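Local coordinates for WbbZ protein (Klebsiella pneumoniae subsp. pneumoniae NTUH-K2044, PDB 6X1L) that is of undetermined function but belongs to the polysaccharide pyruvyl transferase family of the GT-B clan, and so may add pyruvyl groups to surface sugars, at residues L154-N157 and K158-L162; N196-Y199 and W200-E203. All blocks are in the same frame, centred on the assembly; numbering follows the deposited sequence.

Interaction 1: L154-N157 and K158-L162; sequences LDLN and KYLSL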
ATOM      1  N   LEU A 154      16.189  -8.453  -3.021  1.00 57.07           N
ATOM      2  CA  LEU A 154      15.564  -7.585  -2.025  1.00 50.67           C
ATOM      3  C   LEU A 154      16.325  -7.642  -0.706  1.00 55.39           C
ATOM      4  O   LEU A 154      16.582  -8.722  -0.168  1.00 58.30           O
ATOM      5  CB  LEU A 154      14.107  -8.000  -1.821  1.00 50.49           C
ATOM      6  CG  LEU A 154      13.189  -7.056  -1.038  1.00 51.08           C
ATOM      7  CD1 LEU A 154      12.894  -5.802  -1.843  1.00 50.44           C
ATOM      8  CD2 LEU A 154      11.904  -7.781  -0.676  1.00 53.87           C
ATOM      9  N   ASP A 155      16.692  -6.469  -0.186  1.00 54.53           N
ATOM     10  CA  ASP A 155      17.352  -6.358   1.116  1.00 54.79           C
ATOM     11  C   ASP A 155      16.295  -6.537   2.203  1.00 63.19           C
ATOM     12  O   ASP A 155      15.821  -5.583   2.826  1.00 57.19           O
ATOM     13  CB  ASP A 155      18.074  -5.021   1.235  1.00 66.38           C
ATOM     14  CG  ASP A 155      18.886  -4.907   2.507  1.00 74.22           C
ATOM     15  OD1 ASP A 155      19.028  -5.925   3.218  1.00 79.55           O
ATOM     16  OD2 ASP A 155      19.378  -3.797   2.796  1.00 75.38           O
ATOM     17  N   LEU A 156      15.962  -7.805   2.461  1.00 61.89           N
ATOM     18  CA  LEU A 156      14.716  -8.158   3.134  1.00 61.56           C
ATOM     19  C   LEU A 156      14.603  -7.564   4.535  1.00 67.34           C
ATOM     20  O   LEU A 156      13.501  -7.212   4.966  1.00 66.15           O
ATOM     21  CB  LEU A 156      14.588  -9.681   3.193  1.00 63.73           C
ATOM     22  CG  LEU A 156      13.294 -10.281   3.741  1.00 68.43           C
ATOM     23  CD1 LEU A 156      12.108  -9.863   2.886  1.00 63.13           C
ATOM     24  CD2 LEU A 156      13.406 -11.796   3.804  1.00 67.90           C
ATOM     25  N   ASN A 157      15.716  -7.436   5.257  1.00 68.31           N
ATOM     26  CA  ASN A 157      15.624  -7.117   6.676  1.00 70.55           C
ATOM     27  C   ASN A 157      15.143  -5.697   6.944  1.00 67.99           C
ATOM     28  O   ASN A 157      14.686  -5.415   8.059  1.00 66.06           O
ATOM     29  CB  ASN A 157      16.971  -7.354   7.355  1.00 81.89           C
ATOM     30  CG  ASN A 157      17.260  -8.826   7.562  1.00 92.34           C
ATOM     31  OD1 ASN A 157      17.699  -9.517   6.645  1.00 98.65           O
ATOM     32  ND2 ASN A 157      17.007  -9.316   8.771  1.00 98.83           N
ATOM     33  N   LYS A 158      15.220  -4.798   5.967  1.00 61.76           N
ATOM     34  CA  LYS A 158      14.718  -3.448   6.176  1.00 63.93           C
ATOM     35  C   LYS A 158      13.237  -3.312   5.844  1.00 66.88           C
ATOM     36  O   LYS A 158      12.672  -2.229   6.029  1.00 63.23           O
ATOM     37  CB  LYS A 158      15.533  -2.436   5.366  1.00 60.96           C
ATOM     38  CG  LYS A 158      15.345  -2.512   3.871  1.00 69.43           C
ATOM     39  CD  LYS A 158      16.212  -1.469   3.187  1.00 74.04           C
ATOM     40  CE  LYS A 158      16.070  -1.531   1.680  1.00 76.76           C
ATOM     41  NZ  LYS A 158      16.926  -0.514   1.015  1.00 81.54           N
ATOM     42  N   TYR A 159      12.597  -4.382   5.375  1.00 49.15           N
ATOM     43  CA  TYR A 159      11.167  -4.400   5.103  1.00 56.33           C
ATOM     44  C   TYR A 159      10.361  -5.127   6.171  1.00 50.21           C
ATOM     45  O   TYR A 159       9.135  -4.982   6.203  1.00 49.82           O
ATOM     46  CB  TYR A 159      10.894  -5.062   3.746  1.00 48.16           C
ATOM     47  CG  TYR A 159      11.573  -4.396   2.575  1.00 50.01           C
ATOM     48  CD1 TYR A 159      12.884  -4.721   2.227  1.00 49.55           C
ATOM     49  CD2 TYR A 159      10.904  -3.456   1.803  1.00 45.71           C
ATOM     50  CE1 TYR A 159      13.509  -4.115   1.159  1.00 48.67           C
ATOM     51  CE2 TYR A 159      11.524  -2.845   0.722  1.00 48.58           C
ATOM     52  CZ  TYR A 159      12.827  -3.182   0.405  1.00 47.47           C
ATOM     53  OH  TYR A 159      13.455  -2.576  -0.663  1.00 45.60           O
ATOM     54  N   LEU A 160      11.011  -5.906   7.032  1.00 48.86           N
ATOM     55  CA  LEU A 160      10.303  -6.791   7.943  1.00 53.78           C
ATOM     56  C   LEU A 160       9.689  -6.014   9.101  1.00 50.66           C
ATOM     57  O   LEU A 160      10.265  -5.041   9.596  1.00 51.34           O
ATOM     58  CB  LEU A 160      11.249  -7.865   8.484  1.00 58.39           C
ATOM     59  CG  LEU A 160      11.937  -8.751   7.440  1.00 57.74           C
ATOM     60  CD1 LEU A 160      12.879  -9.751   8.101  1.00 60.62           C
ATOM     61  CD2 LEU A 160      10.915  -9.468   6.572  1.00 51.52           C
ATOM     62  N   SER A 161       8.510  -6.452   9.527  1.00 53.35           N
ATOM     63  CA  SER A 161       7.910  -5.949  10.754  1.00 50.47           C
ATOM     64  C   SER A 161       8.237  -6.817  11.958  1.00 56.07           C
ATOM     65  O   SER A 161       8.135  -6.338  13.095  1.00 53.78           O
ATOM     66  CB  SER A 161       6.389  -5.853  10.603  1.00 49.02           C
ATOM     67  OG  SER A 161       5.797  -7.143  10.558  1.00 52.37           O
ATOM     68  N   LEU A 162       8.621  -8.075  11.728  1.00 52.54           N
ATOM     69  CA  LEU A 162       8.913  -9.049  12.784  1.00 57.96           C
ATOM     70  C   LEU A 162       7.693  -9.321  13.658  1.00 65.77           C
ATOM     71  O   LEU A 162       7.821  -9.727  14.815  1.00 63.46           O
ATOM     72  CB  LEU A 162      10.102  -8.609  13.643  1.00 64.26           C
ATOM     73  CG  LEU A 162      11.420  -8.435  12.887  1.00 67.34           C
ATOM     74  CD1 LEU A 162      12.567  -8.180  13.855  1.00 75.89           C
ATOM     75  CD2 LEU A 162      11.695  -9.655  12.024  1.00 59.98           C
TER
HETATM   76  O   HOH W   1      12.547  -3.722   8.909  1.00 59.33           O

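Interaction 2: N196-Y199 and W200-E203; sequences NGDY and WDNE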
ATOM      1  N   ASN A 196      -1.595  -0.265  -8.293  1.00 50.25           N
ATOM      2  CA  ASN A 196      -1.560  -0.822  -9.644  1.00 54.82           C
ATOM      3  C   ASN A 196      -1.508   0.316 -10.654  1.00 54.35           C
ATOM      4  O   ASN A 196      -2.526   0.964 -10.910  1.00 52.51           O
ATOM      5  CB  ASN A 196      -2.770  -1.716  -9.892  1.00 59.04           C
ATOM      6  CG  ASN A 196      -2.729  -2.386 -11.247  1.00 66.31           C
ATOM      7  OD1 ASN A 196      -1.656  -2.668 -11.782  1.00 59.08           O
ATOM      8  ND2 ASN A 196      -3.901  -2.639 -11.815  1.00 70.47           N
ATOM      9  N   GLY A 197      -0.337   0.544 -11.236  1.00 51.56           N
ATOM     10  CA  GLY A 197      -0.178   1.611 -12.208  1.00 49.43           C
ATOM     11  C   GLY A 197       1.292   1.961 -12.379  1.00 53.07           C
ATOM     12  O   GLY A 197       2.176   1.204 -11.982  1.00 51.33           O
ATOM     13  N   ASP A 198       1.522   3.130 -12.976  1.00 54.57           N
ATOM     14  CA  ASP A 198       2.876   3.617 -13.244  1.00 62.78           C
ATOM     15  C   ASP A 198       3.393   4.429 -12.054  1.00 55.80           C
ATOM     16  O   ASP A 198       3.653   5.628 -12.138  1.00 58.10           O
ATOM     17  CB  ASP A 198       2.899   4.436 -14.529  1.00 73.71           C
ATOM     18  CG  ASP A 198       4.307   4.662 -15.058  1.00 77.97           C
ATOM     19  OD1 ASP A 198       5.234   3.953 -14.617  1.00 75.38           O
ATOM     20  OD2 ASP A 198       4.485   5.553 -15.915  1.00 81.85           O
ATOM     21  N   TYR A 199       3.542   3.737 -10.926  1.00 50.04           N
ATOM     22  CA  TYR A 199       3.939   4.377  -9.680  1.00 52.50           C
ATOM     23  C   TYR A 199       5.396   4.152  -9.310  1.00 47.25           C
ATOM     24  O   TYR A 199       5.935   4.905  -8.494  1.00 49.64           O
ATOM     25  CB  TYR A 199       3.073   3.865  -8.520  1.00 52.68           C
ATOM     26  CG  TYR A 199       1.595   4.124  -8.685  1.00 52.15           C
ATOM     27  CD1 TYR A 199       1.084   5.407  -8.579  1.00 50.97           C
ATOM     28  CD2 TYR A 199       0.711   3.082  -8.934  1.00 51.37           C
ATOM     29  CE1 TYR A 199      -0.273   5.652  -8.726  1.00 59.92           C
ATOM     30  CE2 TYR A 199      -0.648   3.317  -9.083  1.00 52.42           C
ATOM     31  CZ  TYR A 199      -1.131   4.603  -8.977  1.00 57.19           C
ATOM     32  OH  TYR A 199      -2.478   4.843  -9.126  1.00 66.54           O
ATOM     33  N   TRP A 200       6.048   3.154  -9.894  1.00 51.83           N
ATOM     34  CA  TRP A 200       7.214   2.560  -9.258  1.00 48.17           C
ATOM     35  C   TRP A 200       8.517   3.300  -9.537  1.00 42.02           C
ATOM     36  O   TRP A 200       9.570   2.848  -9.072  1.00 45.30           O
ATOM     37  CB  TRP A 200       7.295   1.092  -9.665  1.00 47.52           C
ATOM     38  CG  TRP A 200       5.965   0.428  -9.448  1.00 53.81           C
ATOM     39  CD1 TRP A 200       5.195  -0.201 -10.380  1.00 54.79           C
ATOM     40  CD2 TRP A 200       5.225   0.380  -8.217  1.00 51.25           C
ATOM     41  NE1 TRP A 200       4.034  -0.663  -9.803  1.00 46.43           N
ATOM     42  CE2 TRP A 200       4.029  -0.317  -8.476  1.00 54.41           C
ATOM     43  CE3 TRP A 200       5.465   0.849  -6.920  1.00 47.27           C
ATOM     44  CZ2 TRP A 200       3.073  -0.557  -7.486  1.00 47.97           C
ATOM     45  CZ3 TRP A 200       4.516   0.612  -5.937  1.00 48.56           C
ATOM     46  CH2 TRP A 200       3.338  -0.086  -6.225  1.00 46.16           C
ATOM     47  N   ASP A 201       8.473   4.441 -10.226  1.00 43.16           N
ATOM     48  CA  ASP A 201       9.636   5.315 -10.302  1.00 49.10           C
ATOM     49  C   ASP A 201       9.876   6.093  -9.012  1.00 58.94           C
ATOM     50  O   ASP A 201      10.897   6.781  -8.898  1.00 55.35           O
ATOM     51  CB  ASP A 201       9.481   6.281 -11.477  1.00 53.14           C
ATOM     52  CG  ASP A 201       9.454   5.561 -12.816  1.00 71.62           C
ATOM     53  OD1 ASP A 201      10.436   4.853 -13.135  1.00 76.22           O
ATOM     54  OD2 ASP A 201       8.447   5.689 -13.543  1.00 79.78           O
ATOM     55  N   ASN A 202       8.961   6.010  -8.050  1.00 50.28           N
ATOM     56  CA  ASN A 202       9.141   6.588  -6.723  1.00 43.11           C
ATOM     57  C   ASN A 202       9.641   5.478  -5.806  1.00 42.63           C
ATOM     58  O   ASN A 202       8.891   4.550  -5.485  1.00 46.35           O
ATOM     59  CB  ASN A 202       7.824   7.182  -6.216  1.00 44.52           C
ATOM     60  CG  ASN A 202       7.954   7.833  -4.844  1.00 49.40           C
ATOM     61  OD1 ASN A 202       8.595   7.297  -3.939  1.00 53.55           O
ATOM     62  ND2 ASN A 202       7.332   8.992  -4.687  1.00 47.61           N
ATOM     63  N   GLU A 203      10.901   5.580  -5.371  1.00 48.79           N
ATOM     64  CA  GLU A 203      11.501   4.501  -4.588  1.00 47.90           C
ATOM     65  C   GLU A 203      10.854   4.361  -3.213  1.00 40.56           C
ATOM     66  O   GLU A 203      10.794   3.252  -2.668  1.00 48.69           O
ATOM     67  CB  GLU A 203      13.014   4.715  -4.454  1.00 48.28           C
ATOM     68  CG  GLU A 203      13.432   5.951  -3.664  1.00 47.91           C
ATOM     69  CD  GLU A 203      13.459   7.216  -4.502  1.00 56.16           C
ATOM     70  OE1 GLU A 203      12.971   7.188  -5.654  1.00 59.55           O
ATOM     71  OE2 GLU A 203      13.974   8.243  -4.006  1.00 60.64           O
TER
HETATM   72  O   HOH W   2       6.117   2.372 -12.862  1.00 55.77           O

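Interaction 1: L154-N157 and K158-L162
Lys158 N bonds back to Asp155 O (3.3 Å) and Tyr159 N to Leu156 O (3.0 Å), winding the chain into a short 3-10 turn that begins at Leu156, overlapping an inverse gamma turn centred on Asp155. The turn lies in the loop between strands 144-146 and 167-172. The Tyr159 donor stands well above the carbonyl plane of Leu156, 50° out of it, a bond made off the lone pairs. With chi1 at -59°, CG of Tyr159 sits beside its own backbone N, and the ring reaches back alongside Leu154 and the carbonyls of Asp155 and Leu156: Leu154 CD1 packs on Tyr159 CZ (3.5 Å), Leu154 CD2 lies over one face near the rim, and Leu156 O is at the ring edge. The hydroxyl bonds to Asp44, whose carboxylate also takes Asp155 N and forms a salt bridge with Lys158. That lysine chain, extended beyond CG, runs past Asp155 at about a right angle; Asp155 OD2 and Lys158 NZ stay 4.5 Å apart, too far for a direct ion pair. Leu156 and Leu160 meet obliquely at CG and CD2 (3.8 Å), and Leu156 also rests on Ile214 of helix 203-218. A water closes the far end, donating to Asn157 O at 2.9 Å and Leu160 O at 2.7 Å.

Interaction 2: N196-Y199 and W200-E203
Tyr199 CB sits squarely over the indole of Trp200, a CH-pi contact 4.1 Å from the centroid of the six-membered ring and 11° off its normal. The two residues occupy the first half of a type I beta turn, closed by Asn202 N bonding to Tyr199 O at 3.3 Å with a nearly straight N-H. Trp200 CG lies anti to the carbonyl carbon (chi1 -50°), which folds the indole back beside the preceding peptide, where NE1 comes within 3.4 Å of Gly197 O but is not aimed for a hydrogen bond, which goes instead to Gly31 O. Ahead of the turn, Asp198 centres an inverse gamma turn, and a water links its OD1 (2.5 Å) to Trp200 N (3.1 Å). Asp198 OD1 and Asp201 OD2 approach to 3.8 Å, their carboxylate planes 74° apart; both make salt bridges with Lys27, which probably offsets their repulsion, and Asp201 OD1 accepts from Ala28 N. Farther out, the Tyr199 ring meets Trp195 edge-to-face, and its side chain packs on Phe216 of the second subunit. The turn leads into helix 203-218, N-capped by Asn202 OD1 accepting from Leu205 N, with the Trp200 side chain touching both Ala206 and Ser209 of that helix and Asp35 and Ala39 of helix 33-48.

In the fold
Interactions 1 and 2 follow in series along the chain, their centres 20 Å apart and their nearest atoms about 7 Å apart, so they do not touch. Two helices connect them. Helix 203-218 starts at the turn of interaction 2 and runs on to the 154-162 loop, where its later residues bear Leu156, Tyr159 and Leu160; helix 33-48 meets both through Asp44 and Tyr43, the latter bonded to Trp200 O. Both contacts also reach the second subunit: Ser161 packs on its Phe204, and Asn202 on its Lys163. Interaction 1 lies before strand 167-172, the first of the four-stranded parallel sheet, and interaction 2 in the long loop after it.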